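Side-chain contacts in PROTEIN (hypothetical protein EF0366) (Enterococcus faecalis, PDB 1VPY), which is of unknown function but belongs to the DUF72 family and folds as a TIM alpha/beta barrel: residues E62-V67 and A106-S111; V119-T124 and V132-K137; Q136-W141 and L145-E150; A240-S245 and K272-S277. All coordinates share one frame; numbering follows the deposited sequence.

Contact 1 (E62-V67 and A106-S111); sequences EWVKAV and APLIES
Val64 turns CG1 anti to its backbone N (chi1 165°) and leaves CG2 beside that N, which sets both methyls against the turn made by Pro107, Leu108 and Ser111. Each methyl has its own neighbours. CG1 of Val64 rests on CB of Ser111 at 3.7 Å. CG2 of Val64 sits over the backbone of the other helix, 3.7 Å from CA of Leu108, and it lies equally near the carbonyl O of Pro107. CB of Leu108 is a little further from Val64 CG2, at 4.1 Å. Val64 thus lays its two methyls against backbone and CB atoms, and few side-chain ends take part. Ser111 points its OG between its own N and carbonyl carbon (chi1 75°). This directs the hydroxyl back to the carbonyl O of Leu108, to which it donates a hydrogen bond. The backbone N of Ser111 bonds to the same O from the same face of the carbonyl plane. Lys113, two residues on, bonds through its N to Ser111 OG and through its NZ to the carbonyl O atoms of Val64 and Val67. On the barrel side, Leu108 packs on Phe73 and Met75 of strand 72-76. Helix 57-65 and the short helix 106-109 touch here over a barrel strand, as neighbouring helices do in the outer layer of a TIM barrel.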
loop_
_atom_site.group_PDB
_atom_site.type_symbol
_atom_site.label_atom_id
_atom_site.label_comp_id
_atom_site.label_asym_id
_atom_site.label_seq_id
_atom_site.Cartn_x
_atom_site.Cartn_y
_atom_site.Cartn_z
ATOM N N GLU A 62 -10.678 7.334 16.904
ATOM C CA GLU A 62 -9.746 7.036 18.000
ATOM C C GLU A 62 -8.358 6.691 17.489
ATOM O O GLU A 62 -7.362 7.121 18.084
ATOM C CB GLU A 62 -10.268 5.923 18.909
ATOM C CG GLU A 62 -11.296 6.397 19.941
ATOM C CD GLU A 62 -10.712 7.302 21.026
ATOM O OE1 GLU A 62 -9.507 7.169 21.345
ATOM O OE2 GLU A 62 -11.465 8.142 21.567
ATOM N N TRP A 63 -8.297 5.928 16.391
ATOM C CA TRP A 63 -7.027 5.611 15.742
ATOM C C TRP A 63 -6.284 6.898 15.443
ATOM O O TRP A 63 -5.089 7.010 15.725
ATOM C CB TRP A 63 -7.209 4.818 14.433
ATOM C CG TRP A 63 -7.817 3.444 14.586
ATOM C CD1 TRP A 63 -7.880 2.688 15.724
ATOM C CD2 TRP A 63 -8.424 2.659 13.551
ATOM N NE1 TRP A 63 -8.509 1.491 15.467
ATOM C CE2 TRP A 63 -8.851 1.446 14.141
ATOM C CE3 TRP A 63 -8.658 2.867 12.185
ATOM C CZ2 TRP A 63 -9.493 0.439 13.407
ATOM C CZ3 TRP A 63 -9.303 1.878 11.464
ATOM C CH2 TRP A 63 -9.714 0.673 12.078
ATOM N N VAL A 64 -7.008 7.864 14.877
ATOM C CA VAL A 64 -6.460 9.174 14.548
ATOM C C VAL A 64 -5.906 9.873 15.793
ATOM O O VAL A 64 -4.757 10.320 15.788
ATOM C CB VAL A 64 -7.501 10.052 13.811
ATOM C CG1 VAL A 64 -7.079 11.513 13.782
ATOM C CG2 VAL A 64 -7.703 9.535 12.396
ATOM N N LYS A 65 -6.706 9.931 16.857
ATOM C CA LYS A 65 -6.309 10.588 18.106
ATOM C C LYS A 65 -5.095 9.937 18.797
ATOM O O LYS A 65 -4.359 10.605 19.534
ATOM C CB LYS A 65 -7.497 10.647 19.076
ATOM C CG LYS A 65 -8.672 11.486 18.585
ATOM N N ALA A 66 -4.882 8.646 18.537
ATOM C CA ALA A 66 -3.893 7.839 19.266
ATOM C C ALA A 66 -2.457 7.986 18.768
ATOM O O ALA A 66 -1.518 7.503 19.412
ATOM C CB ALA A 66 -4.296 6.377 19.241
ATOM N N VAL A 67 -2.294 8.645 17.626
ATOM C CA VAL A 67 -0.983 8.798 16.989
ATOM C C VAL A 67 -0.501 10.270 16.999
ATOM O O VAL A 67 -1.324 11.185 17.114
ATOM C CB VAL A 67 -0.998 8.209 15.555
ATOM C CG1 VAL A 67 -1.365 6.732 15.594
ATOM C CG2 VAL A 67 -1.958 8.971 14.667
ATOM N N ALA A 106 -13.965 9.192 7.213
ATOM C CA ALA A 106 -14.016 10.650 7.348
ATOM C C ALA A 106 -12.996 11.225 8.339
ATOM O O ALA A 106 -12.264 12.145 7.977
ATOM C CB ALA A 106 -15.439 11.133 7.675
ATOM N N PRO A 107 -12.925 10.686 9.580
ATOM C CA PRO A 107 -12.035 11.339 10.539
ATOM C C PRO A 107 -10.556 11.231 10.161
ATOM O O PRO A 107 -9.766 12.072 10.575
ATOM C CB PRO A 107 -12.313 10.588 11.850
ATOM C CG PRO A 107 -13.600 9.886 11.634
ATOM C CD PRO A 107 -13.592 9.525 10.192
ATOM N N LEU A 108 -10.191 10.211 9.385
ATOM C CA LEU A 108 -8.829 10.085 8.872
ATOM C C LEU A 108 -8.580 11.050 7.707
ATOM O O LEU A 108 -7.547 11.717 7.653
ATOM C CB LEU A 108 -8.530 8.631 8.468
ATOM C CG LEU A 108 -7.239 8.325 7.699
ATOM C CD1 LEU A 108 -6.005 8.537 8.559
ATOM C CD2 LEU A 108 -7.280 6.910 7.168
ATOM N N ILE A 109 -9.535 11.111 6.783
ATOM C CA ILE A 109 -9.455 11.981 5.610
ATOM C C ILE A 109 -9.332 13.456 6.019
ATOM O O ILE A 109 -8.483 14.187 5.503
ATOM C CB ILE A 109 -10.684 11.758 4.693
ATOM C CG1 ILE A 109 -10.554 10.425 3.952
ATOM C CG2 ILE A 109 -10.871 12.918 3.706
ATOM C CD1 ILE A 109 -11.871 9.904 3.392
ATOM N N GLU A 110 -10.170 13.874 6.965
ATOM C CA GLU A 110 -10.159 15.240 7.479
ATOM C C GLU A 110 -8.952 15.533 8.373
ATOM O O GLU A 110 -8.674 16.695 8.686
ATOM C CB GLU A 110 -11.452 15.523 8.251
ATOM C CG GLU A 110 -12.719 15.438 7.415
ATOM C CD GLU A 110 -13.973 15.259 8.260
ATOM O OE1 GLU A 110 -13.856 15.032 9.488
ATOM O OE2 GLU A 110 -15.086 15.338 7.694
ATOM N N SER A 111 -8.236 14.489 8.777
ATOM C CA SER A 111 -7.142 14.632 9.739
ATOM C C SER A 111 -5.793 14.962 9.115
ATOM O O SER A 111 -4.891 15.423 9.818
ATOM C CB SER A 111 -7.001 13.370 10.585
ATOM O OG SER A 111 -6.409 12.331 9.831
#

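Contact 2 (V119-T124 and V132-K137); sequences VQFSGT and VAYLQK
The Phe121 ring takes Tyr134 at its edge: CE2 of Tyr134 lies near the plane of the phenylalanine, 4.0 Å from CE1 of Phe121. The Phe121 ring also stacks with Phe125, outside the two segments. The contact belongs to a beta-alpha-beta unit of the TIM barrel, where the loop after strand 114-120 turns back to helix 129-141. Tyr134 swings its ring away from its own N (chi1 -177°), and this carries the ring from the helix toward the loop. Its hydroxyl ends in a hydrogen bond to the carbonyl O of Ile81. Leu135, the next residue of the helix, comes to another part of the Phe121 ring. With CD1 extended along the chain (chi2 -177°), CD2 is the branch turned to the ring. Phe168 and Met169 of helix 162-171 also pack on this leucine. All three residues that touch are buried, and their contact is wholly apolar. Phe121 is thus met by two consecutive residues of the helix, one aromatic and one aliphatic. The leucine methyl CD2 spans two ring atoms, 3.6 Å from CE2 of Phe121 and 3.7 Å from CZ of Phe121.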
loop_
_atom_site.group_PDB
_atom_site.type_symbol
_atom_site.label_atom_id
_atom_site.label_comp_id
_atom_site.label_asym_id
_atom_site.label_seq_id
_atom_site.Cartn_x
_atom_site.Cartn_y
_atom_site.Cartn_z
ATOM N N VAL A 119 -5.463 0.192 -2.644
ATOM C CA VAL A 119 -6.376 -0.683 -3.366
ATOM C C VAL A 119 -5.501 -1.756 -4.007
ATOM O O VAL A 119 -4.789 -1.497 -4.982
ATOM C CB VAL A 119 -7.196 0.086 -4.429
ATOM C CG1 VAL A 119 -8.246 -0.812 -5.059
ATOM C CG2 VAL A 119 -7.858 1.320 -3.821
ATOM N N GLN A 120 -5.548 -2.955 -3.431
ATOM C CA GLN A 120 -4.664 -4.047 -3.811
ATOM C C GLN A 120 -5.455 -5.171 -4.500
ATOM O O GLN A 120 -6.316 -5.794 -3.876
ATOM C CB GLN A 120 -3.933 -4.540 -2.556
ATOM C CG GLN A 120 -2.960 -5.689 -2.765
ATOM C CD GLN A 120 -3.626 -7.032 -2.608
ATOM O OE1 GLN A 120 -4.164 -7.358 -1.544
ATOM N NE2 GLN A 120 -3.602 -7.824 -3.669
ATOM N N PHE A 121 -5.157 -5.423 -5.777
ATOM C CA PHE A 121 -5.919 -6.388 -6.592
ATOM C C PHE A 121 -5.313 -7.783 -6.629
ATOM O O PHE A 121 -4.145 -7.976 -6.327
ATOM C CB PHE A 121 -6.097 -5.872 -8.024
ATOM C CG PHE A 121 -6.940 -4.640 -8.118
ATOM C CD1 PHE A 121 -8.322 -4.735 -8.202
ATOM C CD2 PHE A 121 -6.355 -3.382 -8.104
ATOM C CE1 PHE A 121 -9.113 -3.593 -8.282
ATOM C CE2 PHE A 121 -7.135 -2.235 -8.184
ATOM C CZ PHE A 121 -8.521 -2.344 -8.277
ATOM N N SER A 122 -6.120 -8.757 -7.024
ATOM C CA SER A 122 -5.674 -10.146 -7.094
ATOM C C SER A 122 -4.894 -10.466 -8.362
ATOM O O SER A 122 -4.826 -9.659 -9.298
ATOM C CB SER A 122 -6.870 -11.076 -6.987
ATOM O OG SER A 122 -7.494 -10.893 -5.737
ATOM N N GLY A 123 -4.317 -11.663 -8.379
ATOM C CA GLY A 123 -3.594 -12.165 -9.539
ATOM C C GLY A 123 -4.481 -12.331 -10.756
ATOM O O GLY A 123 -3.986 -12.365 -11.878
ATOM N N THR A 124 -5.792 -12.417 -10.528
ATOM C CA THR A 124 -6.778 -12.619 -11.599
ATOM C C THR A 124 -7.229 -11.296 -12.234
ATOM O O THR A 124 -7.851 -11.291 -13.304
ATOM C CB THR A 124 -8.021 -13.376 -11.087
ATOM O OG1 THR A 124 -8.749 -12.540 -10.178
ATOM C CG2 THR A 124 -7.618 -14.669 -10.383
ATOM N N VAL A 132 -9.752 -1.825 -16.593
ATOM C CA VAL A 132 -9.132 -0.511 -16.769
ATOM C C VAL A 132 -10.244 0.515 -16.501
ATOM O O VAL A 132 -10.059 1.459 -15.723
ATOM C CB VAL A 132 -8.524 -0.332 -18.195
ATOM C CG1 VAL A 132 -8.315 1.139 -18.535
ATOM C CG2 VAL A 132 -7.214 -1.101 -18.331
ATOM N N ALA A 133 -11.403 0.292 -17.129
ATOM C CA ALA A 133 -12.606 1.096 -16.902
ATOM C C ALA A 133 -13.136 0.990 -15.466
ATOM O O ALA A 133 -13.947 1.817 -15.041
ATOM C CB ALA A 133 -13.698 0.725 -17.904
ATOM N N TYR A 134 -12.690 -0.031 -14.732
ATOM C CA TYR A 134 -12.979 -0.130 -13.304
ATOM C C TYR A 134 -12.024 0.735 -12.490
ATOM O O TYR A 134 -12.415 1.293 -11.465
ATOM C CB TYR A 134 -12.928 -1.580 -12.806
ATOM C CG TYR A 134 -13.295 -1.722 -11.340
ATOM C CD1 TYR A 134 -14.630 -1.781 -10.941
ATOM C CD2 TYR A 134 -12.308 -1.781 -10.355
ATOM C CE1 TYR A 134 -14.976 -1.896 -9.601
ATOM C CE2 TYR A 134 -12.644 -1.897 -9.008
ATOM C CZ TYR A 134 -13.981 -1.952 -8.644
ATOM O OH TYR A 134 -14.330 -2.067 -7.326
ATOM N N LEU A 135 -10.771 0.835 -12.939
ATOM C CA LEU A 135 -9.790 1.706 -12.288
ATOM C C LEU A 135 -10.196 3.172 -12.419
ATOM O O LEU A 135 -9.919 3.984 -11.536
ATOM C CB LEU A 135 -8.383 1.488 -12.852
ATOM C CG LEU A 135 -7.664 0.165 -12.564
ATOM C CD1 LEU A 135 -6.257 0.180 -13.139
ATOM C CD2 LEU A 135 -7.616 -0.140 -11.083
ATOM N N GLN A 136 -10.868 3.496 -13.521
ATOM C CA GLN A 136 -11.423 4.826 -13.715
ATOM C C GLN A 136 -12.567 5.075 -12.740
ATOM O O GLN A 136 -12.683 6.171 -12.192
ATOM C CB GLN A 136 -11.861 5.033 -15.166
ATOM C CG GLN A 136 -10.682 5.074 -16.132
ATOM C CD GLN A 136 -11.087 5.238 -17.579
ATOM O OE1 GLN A 136 -12.111 4.714 -18.020
ATOM N NE2 GLN A 136 -10.270 5.959 -18.335
ATOM N N LYS A 137 -13.387 4.050 -12.504
ATOM C CA LYS A 137 -14.445 4.119 -11.487
ATOM C C LYS A 137 -13.870 4.351 -10.085
ATOM O O LYS A 137 -14.449 5.103 -9.294
ATOM C CB LYS A 137 -15.336 2.865 -11.501
ATOM C CG LYS A 137 -16.252 2.736 -12.729
ATOM C CD LYS A 137 -17.451 1.821 -12.464
ATOM C CE LYS A 137 -17.087 0.339 -12.529
ATOM N NZ LYS A 137 -18.113 -0.506 -11.843
#

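Contact 3 (Q136-W141 and L145-E150); sequences QKIRHW and LPIAIE. With ZN (zinc ion), chain D.
Arg139 NH2 donates a nearly straight hydrogen bond to the carbonyl O of Leu145, 2.7 Å long with an angle of 167° at the hydrogen. The O lies almost in the guanidinium plane, and the NH2 lies in the carbonyl plane on a lone pair. The same NH2 also bonds to Phe142 O, so two carbonyls grip one nitrogen. The bond spans the tight return from helix 129-141 to strand 147-150 in a beta-alpha-beta unit of the TIM barrel. The short axes of 136-141 and 147-150 run nearly antiparallel, at 159°. The arginine chain bends at chi2 and chi3, which brings the head group round to the loop just before the strand. The other nitrogen, NH1, bonds to Asn172 O and to a water. With these partners the guanidinium is probably well fixed in rotation. Deeper in, Ile138 CG2 meets Ile147 CG2 at 4.4 Å and touches the end of Ile149. Phe142, Phe117 and Phe174 add to this apolar layer. On the solvent side of the helix, His140 NE2 binds a zinc ion at 2.1 Å. The water links the two segments: it accepts from Arg139 NH1 at 2.7 Å and from the backbone N of Ile147 at 3.0 Å.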
loop_
_atom_site.group_PDB
_atom_site.type_symbol
_atom_site.label_atom_id
_atom_site.label_comp_id
_atom_site.label_asym_id
_atom_site.label_seq_id
_atom_site.Cartn_x
_atom_site.Cartn_y
_atom_site.Cartn_z
ATOM N N GLN A 136 -10.868 3.496 -13.521
ATOM C CA GLN A 136 -11.423 4.826 -13.715
ATOM C C GLN A 136 -12.567 5.075 -12.740
ATOM O O GLN A 136 -12.683 6.171 -12.192
ATOM C CB GLN A 136 -11.861 5.033 -15.166
ATOM C CG GLN A 136 -10.682 5.074 -16.132
ATOM C CD GLN A 136 -11.087 5.238 -17.579
ATOM O OE1 GLN A 136 -12.111 4.714 -18.020
ATOM N NE2 GLN A 136 -10.270 5.959 -18.335
ATOM N N LYS A 137 -13.387 4.050 -12.504
ATOM C CA LYS A 137 -14.445 4.119 -11.487
ATOM C C LYS A 137 -13.870 4.351 -10.085
ATOM O O LYS A 137 -14.449 5.103 -9.294
ATOM C CB LYS A 137 -15.336 2.865 -11.501
ATOM C CG LYS A 137 -16.252 2.736 -12.729
ATOM C CD LYS A 137 -17.451 1.821 -12.464
ATOM C CE LYS A 137 -17.087 0.339 -12.529
ATOM N NZ LYS A 137 -18.113 -0.506 -11.843
ATOM N N ILE A 138 -12.736 3.710 -9.789
ATOM C CA ILE A 138 -12.027 3.914 -8.524
ATOM C C ILE A 138 -11.649 5.384 -8.357
ATOM O O ILE A 138 -11.883 5.974 -7.299
ATOM C CB ILE A 138 -10.739 3.045 -8.424
ATOM C CG1 ILE A 138 -11.072 1.549 -8.380
ATOM C CG2 ILE A 138 -9.893 3.453 -7.210
ATOM C CD1 ILE A 138 -11.678 1.070 -7.075
ATOM N N ARG A 139 -11.067 5.962 -9.408
ATOM C CA ARG A 139 -10.633 7.360 -9.385
ATOM C C ARG A 139 -11.801 8.299 -9.102
ATOM O O ARG A 139 -11.693 9.189 -8.258
ATOM C CB ARG A 139 -9.920 7.740 -10.692
ATOM C CG ARG A 139 -9.539 9.220 -10.838
ATOM C CD ARG A 139 -8.369 9.619 -9.959
ATOM N NE ARG A 139 -8.737 9.699 -8.549
ATOM C CZ ARG A 139 -7.868 9.756 -7.543
ATOM N NH1 ARG A 139 -6.565 9.743 -7.779
ATOM N NH2 ARG A 139 -8.300 9.826 -6.292
ATOM N N HIS A 140 -12.915 8.078 -9.798
ATOM C CA HIS A 140 -14.130 8.862 -9.597
ATOM C C HIS A 140 -14.662 8.736 -8.174
ATOM O O HIS A 140 -14.925 9.749 -7.529
ATOM C CB HIS A 140 -15.206 8.470 -10.608
ATOM C CG HIS A 140 -16.521 9.141 -10.373
ATOM N ND1 HIS A 140 -16.682 10.508 -10.450
ATOM C CD2 HIS A 140 -17.734 8.636 -10.054
ATOM C CE1 HIS A 140 -17.939 10.816 -10.187
ATOM N NE2 HIS A 140 -18.598 9.697 -9.944
ATOM N N TRP A 141 -14.808 7.498 -7.694
ATOM C CA TRP A 141 -15.270 7.228 -6.329
ATOM C C TRP A 141 -14.421 7.911 -5.273
ATOM O O TRP A 141 -14.921 8.281 -4.216
ATOM C CB TRP A 141 -15.268 5.729 -6.026
ATOM C CG TRP A 141 -16.349 4.948 -6.688
ATOM C CD1 TRP A 141 -17.556 5.413 -7.125
ATOM C CD2 TRP A 141 -16.339 3.542 -6.957
ATOM N NE1 TRP A 141 -18.292 4.387 -7.669
ATOM C CE2 TRP A 141 -17.571 3.227 -7.576
ATOM C CE3 TRP A 141 -15.408 2.517 -6.739
ATOM C CZ2 TRP A 141 -17.893 1.931 -7.986
ATOM C CZ3 TRP A 141 -15.727 1.231 -7.144
ATOM C CH2 TRP A 141 -16.960 0.949 -7.761
ATOM N N LEU A 145 -8.659 12.108 -3.493
ATOM C CA LEU A 145 -7.990 11.408 -2.400
ATOM C C LEU A 145 -6.781 10.622 -2.911
ATOM O O LEU A 145 -6.811 10.108 -4.036
ATOM C CB LEU A 145 -8.977 10.481 -1.678
ATOM C CG LEU A 145 -10.115 11.175 -0.924
ATOM C CD1 LEU A 145 -11.140 10.172 -0.458
ATOM C CD2 LEU A 145 -9.582 11.997 0.253
ATOM N N PRO A 146 -5.713 10.527 -2.088
ATOM C CA PRO A 146 -4.493 9.823 -2.497
ATOM C C PRO A 146 -4.702 8.308 -2.563
ATOM O O PRO A 146 -4.972 7.674 -1.543
ATOM C CB PRO A 146 -3.496 10.185 -1.393
ATOM C CG PRO A 146 -4.348 10.475 -0.194
ATOM C CD PRO A 146 -5.602 11.085 -0.724
ATOM N N ILE A 147 -4.584 7.742 -3.761
ATOM C CA ILE A 147 -4.811 6.312 -3.965
ATOM C C ILE A 147 -3.536 5.594 -4.402
ATOM O O ILE A 147 -2.936 5.934 -5.422
ATOM C CB ILE A 147 -5.928 6.047 -5.002
ATOM C CG1 ILE A 147 -7.242 6.715 -4.584
ATOM C CG2 ILE A 147 -6.121 4.553 -5.216
ATOM C CD1 ILE A 147 -7.744 6.328 -3.202
ATOM N N ALA A 148 -3.124 4.608 -3.611
ATOM C CA ALA A 148 -2.029 3.742 -3.988
ATOM C C ALA A 148 -2.630 2.464 -4.553
ATOM O O ALA A 148 -3.381 1.760 -3.867
ATOM C CB ALA A 148 -1.146 3.450 -2.795
ATOM N N ILE A 149 -2.317 2.181 -5.813
ATOM C CA ILE A 149 -2.830 0.998 -6.508
ATOM C C ILE A 149 -1.747 -0.078 -6.486
ATOM O O ILE A 149 -0.585 0.196 -6.801
ATOM C CB ILE A 149 -3.199 1.338 -7.991
ATOM C CG1 ILE A 149 -4.339 2.371 -8.081
ATOM C CG2 ILE A 149 -3.460 0.082 -8.813
ATOM C CD1 ILE A 149 -5.729 1.852 -7.749
ATOM N N GLU A 150 -2.126 -1.293 -6.097
ATOM C CA GLU A 150 -1.236 -2.453 -6.203
ATOM C C GLU A 150 -1.825 -3.558 -7.077
ATOM O O GLU A 150 -3.006 -3.868 -6.959
ATOM C CB GLU A 150 -0.904 -3.019 -4.829
ATOM C CG GLU A 150 0.249 -3.988 -4.881
ATOM C CD GLU A 150 0.498 -4.685 -3.571
ATOM O OE1 GLU A 150 0.508 -4.010 -2.515
ATOM O OE2 GLU A 150 0.702 -5.917 -3.608
HETATM ZN ZN ZN D . -20.218 9.049 -8.825
HETATM O O HOH W 1 -4.450 9.505 -6.127
#

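Contact 4 (A240-S245 and K272-S277); sequences AVLKMS and KVLNLS
The last two long helices of the barrel, 231-245 and 260-273, meet here in the outer helical layer. Between them in the chain runs strand 250-255. Leu274 makes the whole contact from its side. It is the first residue beyond helix 260-273 to leave helical backbone angles, and it points toward the other helix. Its two methyls divide between two consecutive residues. CD1 of Leu274 meets CG1 of Val241 at 4.0 Å, and the two side chains cross at about a right angle. CD2 of Leu274 lies 3.7 Å from CG of Leu242 and 3.9 Å from CD1 of Leu242. These two leucines run alongside each other in opposite directions, so their branches overlap rather than meet end to end. The outer torsion of Leu274 (chi2 172°) extends CD1 to Val241, while CD2 branches off to Leu242. Val241 is buried and faces the strands too: Ile14, Phe203, Phe205 and Val253 pack on it. Leu242 is exposed, so the contact runs from the barrel wall out to the surface. One turn further on, Ser245 OG donates to Leu242 O at 3.1 Å, a bond within the helix. Next to Leu274, Leu276 packs on Ile14 and Leu16 of strand 13-18. The contact lies near the seam where the last barrel strand joins the first, the closure of a TIM barrel.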
loop_
_atom_site.group_PDB
_atom_site.type_symbol
_atom_site.label_atom_id
_atom_site.label_comp_id
_atom_site.label_asym_id
_atom_site.label_seq_id
_atom_site.Cartn_x
_atom_site.Cartn_y
_atom_site.Cartn_z
ATOM N N ALA A 240 17.082 1.176 -4.076
ATOM C CA ALA A 240 15.894 1.489 -4.867
ATOM C C ALA A 240 14.999 2.509 -4.171
ATOM O O ALA A 240 14.458 3.417 -4.816
ATOM C CB ALA A 240 15.122 0.223 -5.192
ATOM N N VAL A 241 14.856 2.365 -2.854
ATOM C CA VAL A 241 14.097 3.319 -2.037
ATOM C C VAL A 241 14.700 4.728 -2.132
ATOM O O VAL A 241 13.972 5.709 -2.345
ATOM C CB VAL A 241 13.961 2.829 -0.559
ATOM C CG1 VAL A 241 13.731 3.985 0.417
ATOM C CG2 VAL A 241 12.841 1.815 -0.446
ATOM N N LEU A 242 16.024 4.821 -1.992
ATOM C CA LEU A 242 16.729 6.089 -2.162
ATOM C C LEU A 242 16.562 6.648 -3.571
ATOM O O LEU A 242 16.243 7.823 -3.737
ATOM C CB LEU A 242 18.211 5.933 -1.842
ATOM C CG LEU A 242 18.638 5.973 -0.379
ATOM C CD1 LEU A 242 20.062 5.456 -0.285
ATOM C CD2 LEU A 242 18.530 7.383 0.208
ATOM N N LYS A 243 16.767 5.803 -4.582
ATOM C CA LYS A 243 16.606 6.222 -5.981
ATOM C C LYS A 243 15.205 6.799 -6.235
ATOM O O LYS A 243 15.047 7.718 -7.039
ATOM C CB LYS A 243 16.918 5.076 -6.948
ATOM C CG LYS A 243 17.227 5.527 -8.377
HETATM N N MSE A 244 14.201 6.274 -5.533
HETATM C CA MSE A 244 12.835 6.788 -5.640
HETATM C C MSE A 244 12.607 8.090 -4.862
HETATM O O MSE A 244 11.861 8.959 -5.319
HETATM C CB MSE A 244 11.820 5.731 -5.219
HETATM C CG MSE A 244 11.657 4.572 -6.199
HETATM SE SE MSE A 244 11.251 5.062 -8.080
HETATM C CE MSE A 244 13.106 5.026 -8.878
ATOM N N SER A 245 13.231 8.238 -3.696
ATOM C CA SER A 245 13.054 9.475 -2.929
ATOM C C SER A 245 13.704 10.665 -3.630
ATOM O O SER A 245 13.399 11.816 -3.325
ATOM C CB SER A 245 13.566 9.342 -1.500
ATOM O OG SER A 245 14.971 9.434 -1.473
ATOM N N LYS A 272 18.540 1.876 9.692
ATOM C CA LYS A 272 19.968 2.057 9.978
ATOM C C LYS A 272 20.746 2.304 8.682
ATOM O O LYS A 272 21.585 3.207 8.628
ATOM C CB LYS A 272 20.547 0.869 10.757
ATOM N N VAL A 273 20.432 1.529 7.641
ATOM C CA VAL A 273 21.091 1.629 6.328
ATOM C C VAL A 273 20.893 3.003 5.669
ATOM O O VAL A 273 21.808 3.520 5.022
ATOM C CB VAL A 273 20.665 0.466 5.377
ATOM C CG1 VAL A 273 21.196 0.665 3.967
ATOM C CG2 VAL A 273 21.147 -0.866 5.918
ATOM N N LEU A 274 19.713 3.596 5.847
ATOM C CA LEU A 274 19.444 4.953 5.368
ATOM C C LEU A 274 19.612 6.010 6.475
ATOM O O LEU A 274 19.111 7.126 6.337
ATOM C CB LEU A 274 18.026 5.043 4.799
ATOM C CG LEU A 274 17.415 3.931 3.933
ATOM C CD1 LEU A 274 15.969 4.232 3.696
ATOM C CD2 LEU A 274 18.115 3.780 2.596
ATOM N N ASN A 275 20.344 5.665 7.541
ATOM C CA ASN A 275 20.316 6.398 8.840
ATOM C C ASN A 275 19.166 7.405 9.024
ATOM O O ASN A 275 19.376 8.620 8.995
ATOM C CB ASN A 275 21.689 6.991 9.265
ATOM C CG ASN A 275 22.734 6.981 8.148
ATOM O OD1 ASN A 275 22.496 7.457 7.036
ATOM N ND2 ASN A 275 23.913 6.451 8.460
ATOM N N LEU A 276 17.958 6.870 9.222
ATOM C CA LEU A 276 16.718 7.664 9.287
ATOM C C LEU A 276 16.308 8.130 10.697
ATOM O O LEU A 276 16.197 7.317 11.625
ATOM C CB LEU A 276 15.563 6.912 8.606
ATOM C CG LEU A 276 15.487 7.022 7.080
ATOM C CD1 LEU A 276 14.362 6.153 6.541
ATOM C CD2 LEU A 276 15.324 8.486 6.614
ATOM N N SER A 277 16.074 9.444 10.816
ATOM C CA SER A 277 15.776 10.159 12.081
ATOM C C SER A 277 16.209 9.437 13.358
ATOM O O SER A 277 17.365 9.519 13.760
ATOM C CB SER A 277 14.294 10.565 12.162
ATOM O OG SER A 277 13.521 9.591 12.846
#

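Contacts 2 and 3 are the buried pair. Both use helix 129-141 and share Gln136 and Lys137, and their strands 114-120 and 147-150 are neighbours joined by backbone bonds. Contact 2 is aromatic and apolar, where the helix faces the loop after one strand; contact 3 adds an arginine and a water, where the chain returns to the next. Contacts 1 and 4 are only partly buried. Contact 1 sets valine methyls on backbone and a serine CB; contact 4 sets Leu274, just past helix 260-273, on helix 231-245. Contact 1 touches contact 3 through Ile109 and Leu145. Contact 4 stands apart, across the chain's centre from contacts 2 and 3, with centres about 30 and 27 Å away.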